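Local coordinates for replication protein A (Methanococcus maripaludis, PDB 3E0E), which probably binds DNA, as expected of an archaeal replication protein A, with this chain being one OB-fold domain of the longer protein, at residues A[6-11]-A[74-79]; A[54-59]-A[84-89]; A[14-19]-A[42-47]. All blocks are in the same frame, centred on the assembly; numbering follows the deposited sequence.

Contact 1 of 3, residues A[6-11]-A[74-79]; sequences SELMPN and GYVKQG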
loop_
_atom_site.group_PDB
_atom_site.type_symbol
_atom_site.label_atom_id
_atom_site.label_comp_id
_atom_site.label_asym_id
_atom_site.label_seq_id
_atom_site.Cartn_x
_atom_site.Cartn_y
_atom_site.Cartn_z
ATOM N N SER A 6 -4.312 4.815 -11.691
ATOM C CA SER A 6 -5.423 5.519 -12.328
ATOM C C SER A 6 -6.529 4.573 -12.794
ATOM O O SER A 6 -7.651 5.005 -13.057
ATOM C CB SER A 6 -4.921 6.331 -13.524
ATOM O OG SER A 6 -4.376 5.488 -14.526
ATOM N N GLU A 7 -6.215 3.284 -12.892
ATOM C CA GLU A 7 -7.192 2.303 -13.349
ATOM C C GLU A 7 -7.981 1.676 -12.210
ATOM O O GLU A 7 -8.972 0.985 -12.439
ATOM C CB GLU A 7 -6.487 1.202 -14.145
ATOM C CG GLU A 7 -5.635 1.728 -15.288
ATOM C CD GLU A 7 -4.914 0.622 -16.037
ATOM O OE1 GLU A 7 -4.224 -0.192 -15.387
ATOM O OE2 GLU A 7 -5.031 0.568 -17.281
ATOM N N LEU A 8 -7.545 1.915 -10.979
ATOM C CA LEU A 8 -8.230 1.347 -9.823
ATOM C C LEU A 8 -9.665 1.846 -9.666
ATOM O O LEU A 8 -9.976 2.992 -9.993
ATOM C CB LEU A 8 -7.442 1.650 -8.548
ATOM C CG LEU A 8 -6.025 1.071 -8.504
ATOM C CD1 LEU A 8 -5.344 1.519 -7.223
ATOM C CD2 LEU A 8 -6.076 -0.449 -8.594
HETATM N N MSE A 9 -10.528 0.965 -9.171
HETATM C CA MSE A 9 -11.936 1.271 -8.935
HETATM C C MSE A 9 -12.321 0.711 -7.569
HETATM O O MSE A 9 -11.683 -0.212 -7.065
HETATM C CB MSE A 9 -12.828 0.616 -9.997
HETATM C CG MSE A 9 -12.500 0.966 -11.434
HETATM SE SE MSE A 9 -13.674 0.192 -12.573
HETATM C CE MSE A 9 -14.752 1.580 -12.930
ATOM N N PRO A 10 -13.372 1.264 -6.949
ATOM C CA PRO A 10 -13.815 0.784 -5.637
ATOM C C PRO A 10 -14.303 -0.662 -5.738
ATOM O O PRO A 10 -14.838 -1.070 -6.769
ATOM C CB PRO A 10 -14.951 1.743 -5.286
ATOM C CG PRO A 10 -14.569 3.004 -6.010
ATOM C CD PRO A 10 -14.114 2.473 -7.343
ATOM N N ASN A 11 -14.113 -1.427 -4.668
ATOM C CA ASN A 11 -14.533 -2.825 -4.619
ATOM C C ASN A 11 -13.766 -3.690 -5.613
ATOM O O ASN A 11 -14.220 -4.763 -6.008
ATOM C CB ASN A 11 -16.039 -2.930 -4.877
ATOM C CG ASN A 11 -16.858 -2.132 -3.874
ATOM O OD1 ASN A 11 -16.785 -2.365 -2.667
ATOM N ND2 ASN A 11 -17.644 -1.186 -4.374
ATOM N N GLY A 74 -4.123 -5.899 -3.108
ATOM C CA GLY A 74 -5.126 -5.642 -2.099
ATOM C C GLY A 74 -6.489 -5.285 -2.643
ATOM O O GLY A 74 -6.747 -5.415 -3.839
ATOM N N TYR A 75 -7.348 -4.818 -1.743
ATOM C CA TYR A 75 -8.719 -4.447 -2.061
ATOM C C TYR A 75 -8.841 -2.932 -2.041
ATOM O O TYR A 75 -8.415 -2.283 -1.090
ATOM C CB TYR A 75 -9.654 -5.051 -1.015
ATOM C CG TYR A 75 -11.120 -4.915 -1.330
ATOM C CD1 TYR A 75 -11.728 -5.749 -2.262
ATOM C CD2 TYR A 75 -11.904 -3.958 -0.688
ATOM C CE1 TYR A 75 -13.083 -5.640 -2.547
ATOM C CE2 TYR A 75 -13.261 -3.838 -0.966
ATOM C CZ TYR A 75 -13.842 -4.684 -1.894
ATOM O OH TYR A 75 -15.186 -4.583 -2.163
ATOM N N VAL A 76 -9.431 -2.373 -3.091
ATOM C CA VAL A 76 -9.594 -0.930 -3.210
ATOM C C VAL A 76 -10.949 -0.500 -2.668
ATOM O O VAL A 76 -11.969 -1.089 -3.009
ATOM C CB VAL A 76 -9.478 -0.506 -4.687
ATOM C CG1 VAL A 76 -9.611 1.002 -4.825
ATOM C CG2 VAL A 76 -8.148 -0.981 -5.247
ATOM N N LYS A 77 -10.950 0.520 -1.819
ATOM C CA LYS A 77 -12.185 1.027 -1.238
ATOM C C LYS A 77 -12.091 2.534 -1.072
ATOM O O LYS A 77 -11.014 3.116 -1.201
ATOM C CB LYS A 77 -12.435 0.369 0.111
ATOM N N GLN A 78 -13.225 3.166 -0.792
ATOM C CA GLN A 78 -13.260 4.606 -0.592
ATOM C C GLN A 78 -12.963 4.900 0.877
ATOM O O GLN A 78 -13.541 4.279 1.768
ATOM C CB GLN A 78 -14.631 5.154 -0.977
ATOM N N GLY A 79 -12.052 5.835 1.123
ATOM C CA GLY A 79 -11.700 6.183 2.487
ATOM C C GLY A 79 -11.837 7.668 2.763
ATOM O O GLY A 79 -12.618 8.360 2.109
#
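V76 faces the 6-11 segment and meets it with its whole side chain. Its CG1 lies anti to the backbone N (chi1 -179°), which sets CG1 against the backbone carbonyl of M9, 3.3 Å from M9 O, and leaves CG2 beside L8. There L8 CD2 approaches V76 CG2 to 4.0 Å, the two side chains crossing at roughly a right angle, and L8 continues inward onto I16. Cut back to an alanine, this side chain would lose both methyls, which would probably leave L8 CD2 without its methyl partner and M9 O without CG1, opening a gap between loop and strand. The backbone bond N11 N to V76 O is short at 2.7 Å but bent, with 138° at the hydrogen. On the exposed flank N11 and Y75 run side by side in the same direction, amide and ring planes 58° apart. N11 CA approaches Y75 CZ obliquely at 3.4 Å, and N11 OD1 comes within 2.8 Å of Y75 OH. V76 also bonds through its backbone to L12, so the 6-11 loop is laid along strand 69-78 just before strand 12-29 pairs with it antiparallel, the neighbouring placement expected of the first and fourth strands of an OB-fold barrel.

Contact 2 of 3, residues A[54-59]-A[84-89]; sequences TLWNEL and EISVDN
T54 and S86 are paired as a parallel beta bridge, and two near-straight backbone bonds bracket the pair: T54 N to I85 O at 3.0 Å, and V87 N to T54 O, also 3.0 Å. The short strands 54-56 and 84-87 run 23° from parallel. The tight part of the contact lies around T54 and V87. V87 CG2 sits 3.4 Å from T54 O, while CG1, anti to the backbone N (chi1 -173°), lies alongside L55, whose CD2 is 3.8 Å away. V87 and L55 are both buried and point the same way, and L55 goes on to touch L42 of strand 37-46. L59, on the 3-10 turn and only partly exposed, belongs to this packed side too: it points at the 84-89 segment and reaches over it with one methyl, CD1 standing 3.6 Å from D88 O and more distantly from V87 CG1. This parallel pairing of strand 49-56 with strand 83-87 corresponds to the junction of the third and fifth strands that closes the barrel of an OB fold. Past it the chain turns a corner at D88, where D88 and N89 both face S73 in a classic beta bulge. The ladder also opens here: instead of a direct bond, a water accepts from W56 N and donates to V87 O at 2.6 Å. The solvent side is held more slackly. The exposed W56 indole turns its NE1 edge to S86, and S86 OG lies near the ring plane, but the bond is weak, 3.2 Å from NE1 to OG with only 126° at the hydrogen. T54 OG1, on the same face of the sheet as the S86 side chain, is 3.0 Å from W56 NE1.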
loop_
_atom_site.group_PDB
_atom_site.type_symbol
_atom_site.label_atom_id
_atom_site.label_comp_id
_atom_site.label_asym_id
_atom_site.label_seq_id
_atom_site.Cartn_x
_atom_site.Cartn_y
_atom_site.Cartn_z
ATOM N N THR A 54 -2.920 0.730 3.138
ATOM C CA THR A 54 -2.970 0.419 4.558
ATOM C C THR A 54 -2.473 -0.994 4.868
ATOM O O THR A 54 -3.022 -1.989 4.389
ATOM C CB THR A 54 -4.395 0.604 5.129
ATOM O OG1 THR A 54 -5.326 -0.199 4.395
ATOM C CG2 THR A 54 -4.814 2.066 5.037
ATOM N N LEU A 55 -1.410 -1.054 5.660
ATOM C CA LEU A 55 -0.801 -2.309 6.081
ATOM C C LEU A 55 -1.398 -2.624 7.442
ATOM O O LEU A 55 -1.287 -1.822 8.367
ATOM C CB LEU A 55 0.715 -2.143 6.207
ATOM C CG LEU A 55 1.512 -1.848 4.933
ATOM C CD1 LEU A 55 2.932 -1.469 5.304
ATOM C CD2 LEU A 55 1.495 -3.062 4.007
ATOM N N TRP A 56 -2.031 -3.784 7.568
ATOM C CA TRP A 56 -2.665 -4.147 8.827
ATOM C C TRP A 56 -1.964 -5.256 9.593
ATOM O O TRP A 56 -1.330 -6.138 9.011
ATOM C CB TRP A 56 -4.121 -4.566 8.595
ATOM C CG TRP A 56 -4.950 -3.520 7.932
ATOM C CD1 TRP A 56 -5.243 -3.424 6.604
ATOM C CD2 TRP A 56 -5.595 -2.413 8.569
ATOM N NE1 TRP A 56 -6.033 -2.325 6.371
ATOM C CE2 TRP A 56 -6.265 -1.686 7.561
ATOM C CE3 TRP A 56 -5.672 -1.964 9.895
ATOM C CZ2 TRP A 56 -7.004 -0.531 7.836
ATOM C CZ3 TRP A 56 -6.409 -0.815 10.169
ATOM C CH2 TRP A 56 -7.064 -0.113 9.142
ATOM N N ASN A 57 -2.095 -5.181 10.910
ATOM C CA ASN A 57 -1.534 -6.159 11.823
ATOM C C ASN A 57 -0.072 -6.502 11.526
ATOM O O ASN A 57 0.773 -5.612 11.545
ATOM C CB ASN A 57 -2.436 -7.392 11.820
ATOM C CG ASN A 57 -3.906 -7.028 12.000
ATOM O OD1 ASN A 57 -4.246 -6.152 12.804
ATOM N ND2 ASN A 57 -4.781 -7.694 11.255
ATOM N N GLU A 58 0.247 -7.764 11.251
ATOM C CA GLU A 58 1.645 -8.115 10.993
ATOM C C GLU A 58 2.293 -7.374 9.822
ATOM O O GLU A 58 3.483 -7.072 9.861
ATOM C CB GLU A 58 1.807 -9.624 10.781
ATOM C CG GLU A 58 0.986 -10.196 9.651
ATOM C CD GLU A 58 -0.248 -10.910 10.152
ATOM O OE1 GLU A 58 -0.358 -12.132 9.915
ATOM O OE2 GLU A 58 -1.102 -10.255 10.786
ATOM N N LEU A 59 1.534 -7.076 8.774
ATOM C CA LEU A 59 2.133 -6.367 7.654
ATOM C C LEU A 59 2.526 -4.944 8.039
ATOM O O LEU A 59 3.247 -4.275 7.307
ATOM C CB LEU A 59 1.184 -6.348 6.454
ATOM C CG LEU A 59 1.027 -7.702 5.759
ATOM C CD1 LEU A 59 0.146 -7.539 4.534
ATOM C CD2 LEU A 59 2.396 -8.237 5.357
ATOM N N GLU A 84 -8.436 4.073 -1.438
ATOM C CA GLU A 84 -7.332 3.540 -0.655
ATOM C C GLU A 84 -7.260 2.057 -0.957
ATOM O O GLU A 84 -8.252 1.448 -1.357
ATOM C CB GLU A 84 -7.574 3.722 0.842
ATOM C CG GLU A 84 -7.968 5.119 1.269
ATOM C CD GLU A 84 -8.040 5.252 2.779
ATOM O OE1 GLU A 84 -8.421 4.264 3.440
ATOM O OE2 GLU A 84 -7.723 6.342 3.301
ATOM N N ILE A 85 -6.089 1.470 -0.777
ATOM C CA ILE A 85 -5.953 0.049 -1.021
ATOM C C ILE A 85 -5.583 -0.651 0.282
ATOM O O ILE A 85 -4.564 -0.333 0.905
ATOM C CB ILE A 85 -4.899 -0.229 -2.122
ATOM C CG1 ILE A 85 -4.766 -1.737 -2.345
ATOM C CG2 ILE A 85 -3.561 0.407 -1.750
ATOM C CD1 ILE A 85 -4.047 -2.104 -3.627
ATOM N N SER A 86 -6.440 -1.577 0.704
ATOM C CA SER A 86 -6.210 -2.350 1.919
ATOM C C SER A 86 -5.290 -3.462 1.454
ATOM O O SER A 86 -5.676 -4.302 0.641
ATOM C CB SER A 86 -7.523 -2.920 2.454
ATOM O OG SER A 86 -7.332 -3.509 3.726
ATOM N N VAL A 87 -4.064 -3.452 1.960
ATOM C CA VAL A 87 -3.066 -4.418 1.541
ATOM C C VAL A 87 -3.237 -5.838 2.045
ATOM O O VAL A 87 -3.356 -6.078 3.253
ATOM C CB VAL A 87 -1.650 -3.935 1.920
ATOM C CG1 VAL A 87 -0.604 -4.867 1.334
ATOM C CG2 VAL A 87 -1.442 -2.522 1.413
ATOM N N ASP A 88 -3.257 -6.773 1.098
ATOM C CA ASP A 88 -3.363 -8.202 1.391
ATOM C C ASP A 88 -1.950 -8.775 1.375
ATOM O O ASP A 88 -1.601 -9.637 2.179
ATOM C CB ASP A 88 -4.197 -8.915 0.322
ATOM C CG ASP A 88 -5.671 -8.573 0.406
ATOM O OD1 ASP A 88 -6.371 -8.722 -0.613
ATOM O OD2 ASP A 88 -6.127 -8.168 1.496
ATOM N N ASN A 89 -1.135 -8.281 0.450
ATOM C CA ASN A 89 0.237 -8.748 0.322
ATOM C C ASN A 89 1.127 -7.651 -0.241
ATOM O O ASN A 89 0.681 -6.819 -1.033
ATOM C CB ASN A 89 0.292 -9.973 -0.599
ATOM C CG ASN A 89 1.689 -10.544 -0.725
ATOM O OD1 ASN A 89 2.349 -10.391 -1.756
ATOM N ND2 ASN A 89 2.153 -11.197 0.331
HETATM O O HOH W 1 -2.455 -5.648 5.678
#

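Contact 3 of 3, residues A[14-19]-A[42-47]; sequences GTINAE and LFLKDD
The carboxylate of E19 carries the methylene end of K45 over one face, with K45 CE 3.6 Å from E19 OE2. Two waters donate to OE2, one on the side of OE1, the other on the side of the E19 chain. The first also accepts from K45 NZ, bridging charges that stand 4.1 Å apart between OE2 and NZ, too far for a salt bridge. The second donates to K45 O as well, though weakly. E19 is extended throughout, whereas K45 bends at chi3 (71°), which brings CE against OE2 while NZ lies farther off and is linked through the water. In the backbone, E19 and K45 form an antiparallel hydrogen-bonded pair: E19 N to K45 O is 2.8 Å and K45 N to E19 O 2.9 Å. L44 CA adds a CA-H...O contact to E19 O at 3.3 Å. Inward, A18 CB rests 4.0 Å from L44 CB, and I16 CD1 meets L44 CD1 at 4.2 Å. D46 directs its carboxylate elsewhere, to T48 and I5. The short segments cross at 105°, so the two strands of the hairpin 12-29/37-46 splay apart beyond the E19-K45 pair, consistent with the coiled first two strands of an OB-fold barrel.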
loop_
_atom_site.group_PDB
_atom_site.type_symbol
_atom_site.label_atom_id
_atom_site.label_comp_id
_atom_site.label_asym_id
_atom_site.label_seq_id
_atom_site.Cartn_x
_atom_site.Cartn_y
_atom_site.Cartn_z
ATOM N N GLY A 14 -6.765 -5.998 -6.774
ATOM C CA GLY A 14 -5.724 -6.127 -7.768
ATOM C C GLY A 14 -4.351 -5.841 -7.213
ATOM O O GLY A 14 -4.164 -5.712 -6.000
ATOM N N THR A 15 -3.387 -5.721 -8.116
ATOM C CA THR A 15 -2.011 -5.472 -7.734
ATOM C C THR A 15 -1.484 -4.264 -8.489
ATOM O O THR A 15 -1.809 -4.067 -9.656
ATOM C CB THR A 15 -1.125 -6.690 -8.084
ATOM O OG1 THR A 15 -1.652 -7.864 -7.457
ATOM C CG2 THR A 15 0.300 -6.470 -7.614
ATOM N N ILE A 16 -0.686 -3.450 -7.809
ATOM C CA ILE A 16 -0.069 -2.287 -8.434
ATOM C C ILE A 16 1.405 -2.319 -8.064
ATOM O O ILE A 16 1.768 -2.828 -7.002
ATOM C CB ILE A 16 -0.657 -0.938 -7.931
ATOM C CG1 ILE A 16 -0.501 -0.819 -6.409
ATOM C CG2 ILE A 16 -2.109 -0.805 -8.367
ATOM C CD1 ILE A 16 -0.860 0.555 -5.871
ATOM N N ASN A 17 2.252 -1.805 -8.950
ATOM C CA ASN A 17 3.686 -1.737 -8.694
ATOM C C ASN A 17 3.902 -0.249 -8.525
ATOM O O ASN A 17 3.816 0.510 -9.491
ATOM C CB ASN A 17 4.485 -2.265 -9.890
ATOM C CG ASN A 17 4.181 -3.713 -10.186
ATOM O OD1 ASN A 17 3.752 -4.460 -9.305
ATOM N ND2 ASN A 17 4.414 -4.128 -11.426
ATOM N N ALA A 18 4.175 0.170 -7.296
ATOM C CA ALA A 18 4.312 1.587 -7.024
ATOM C C ALA A 18 5.416 1.978 -6.063
ATOM O O ALA A 18 5.857 1.191 -5.234
ATOM C CB ALA A 18 2.982 2.121 -6.507
ATOM N N GLU A 19 5.836 3.232 -6.187
ATOM C CA GLU A 19 6.866 3.814 -5.347
ATOM C C GLU A 19 6.276 4.239 -4.006
ATOM O O GLU A 19 5.193 4.821 -3.949
ATOM C CB GLU A 19 7.456 5.043 -6.050
ATOM C CG GLU A 19 8.269 5.953 -5.145
ATOM C CD GLU A 19 8.621 7.273 -5.805
ATOM O OE1 GLU A 19 9.219 8.130 -5.123
ATOM O OE2 GLU A 19 8.301 7.459 -6.999
ATOM N N LEU A 42 0.838 3.944 4.059
ATOM C CA LEU A 42 1.842 4.245 3.050
ATOM C C LEU A 42 1.201 5.133 2.004
ATOM O O LEU A 42 -0.004 5.056 1.775
ATOM C CB LEU A 42 2.312 2.974 2.335
ATOM C CG LEU A 42 2.907 1.828 3.147
ATOM C CD1 LEU A 42 3.350 0.705 2.204
ATOM C CD2 LEU A 42 4.077 2.344 3.958
ATOM N N PHE A 43 1.991 6.002 1.389
ATOM C CA PHE A 43 1.459 6.801 0.303
ATOM C C PHE A 43 2.210 6.250 -0.895
ATOM O O PHE A 43 3.437 6.298 -0.952
ATOM C CB PHE A 43 1.728 8.294 0.480
ATOM C CG PHE A 43 0.870 9.150 -0.403
ATOM C CD1 PHE A 43 1.423 9.877 -1.448
ATOM C CD2 PHE A 43 -0.510 9.183 -0.219
ATOM C CE1 PHE A 43 0.617 10.625 -2.303
ATOM C CE2 PHE A 43 -1.326 9.927 -1.068
ATOM C CZ PHE A 43 -0.761 10.649 -2.113
ATOM N N LEU A 44 1.457 5.701 -1.838
ATOM C CA LEU A 44 2.025 5.067 -3.021
ATOM C C LEU A 44 1.793 5.878 -4.279
ATOM O O LEU A 44 0.769 6.539 -4.417
ATOM C CB LEU A 44 1.396 3.688 -3.176
ATOM C CG LEU A 44 1.554 2.789 -1.947
ATOM C CD1 LEU A 44 0.592 1.625 -2.044
ATOM C CD2 LEU A 44 2.992 2.305 -1.842
ATOM N N LYS A 45 2.738 5.806 -5.210
ATOM C CA LYS A 45 2.615 6.554 -6.452
ATOM C C LYS A 45 3.242 5.835 -7.635
ATOM O O LYS A 45 4.232 5.127 -7.483
ATOM C CB LYS A 45 3.296 7.921 -6.305
ATOM C CG LYS A 45 3.265 8.765 -7.579
ATOM C CD LYS A 45 4.071 10.055 -7.461
ATOM C CE LYS A 45 5.570 9.790 -7.436
ATOM N NZ LYS A 45 6.366 11.049 -7.566
ATOM N N ASP A 46 2.635 5.988 -8.808
ATOM C CA ASP A 46 3.205 5.444 -10.033
ATOM C C ASP A 46 3.096 6.562 -11.061
ATOM O O ASP A 46 2.809 7.697 -10.684
ATOM C CB ASP A 46 2.522 4.139 -10.503
ATOM C CG ASP A 46 1.053 4.296 -10.861
ATOM O OD1 ASP A 46 0.553 5.418 -11.070
ATOM O OD2 ASP A 46 0.392 3.243 -10.959
ATOM N N ASP A 47 3.329 6.272 -12.338
ATOM C CA ASP A 47 3.275 7.327 -13.343
ATOM C C ASP A 47 1.881 7.821 -13.708
ATOM O O ASP A 47 1.744 8.706 -14.553
ATOM C CB ASP A 47 4.015 6.893 -14.618
ATOM C CG ASP A 47 3.435 5.635 -15.239
ATOM O OD1 ASP A 47 3.898 5.249 -16.337
ATOM O OD2 ASP A 47 2.525 5.027 -14.639
HETATM O O HOH W 2 6.544 6.614 -9.194
HETATM O O HOH W 3 9.093 10.372 -7.432
#

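The three contacts lie 12 to 13 Å apart, centre to centre, around one curled mixed sheet. Contact 3 joins strands 12-29 and 37-46, contact 2 joins strands 49-56 and 83-87, and contact 1 sets the loop before strand 12-29 on strand 69-78. Along the chain, contact 3 is completed before contact 2 begins, and contact 1 spans contact 3 and crosses contact 2. Strand 69-78 is the go-between: G74 N lies 2.9 Å from G14 O on one flank, and Y75 O lies 2.8 Å from S86 N on the other. Contacts 2 and 3 stand on opposite sides of the chain's centre, joined by L55 and L42, which is consistent with a closed OB barrel around an apolar core.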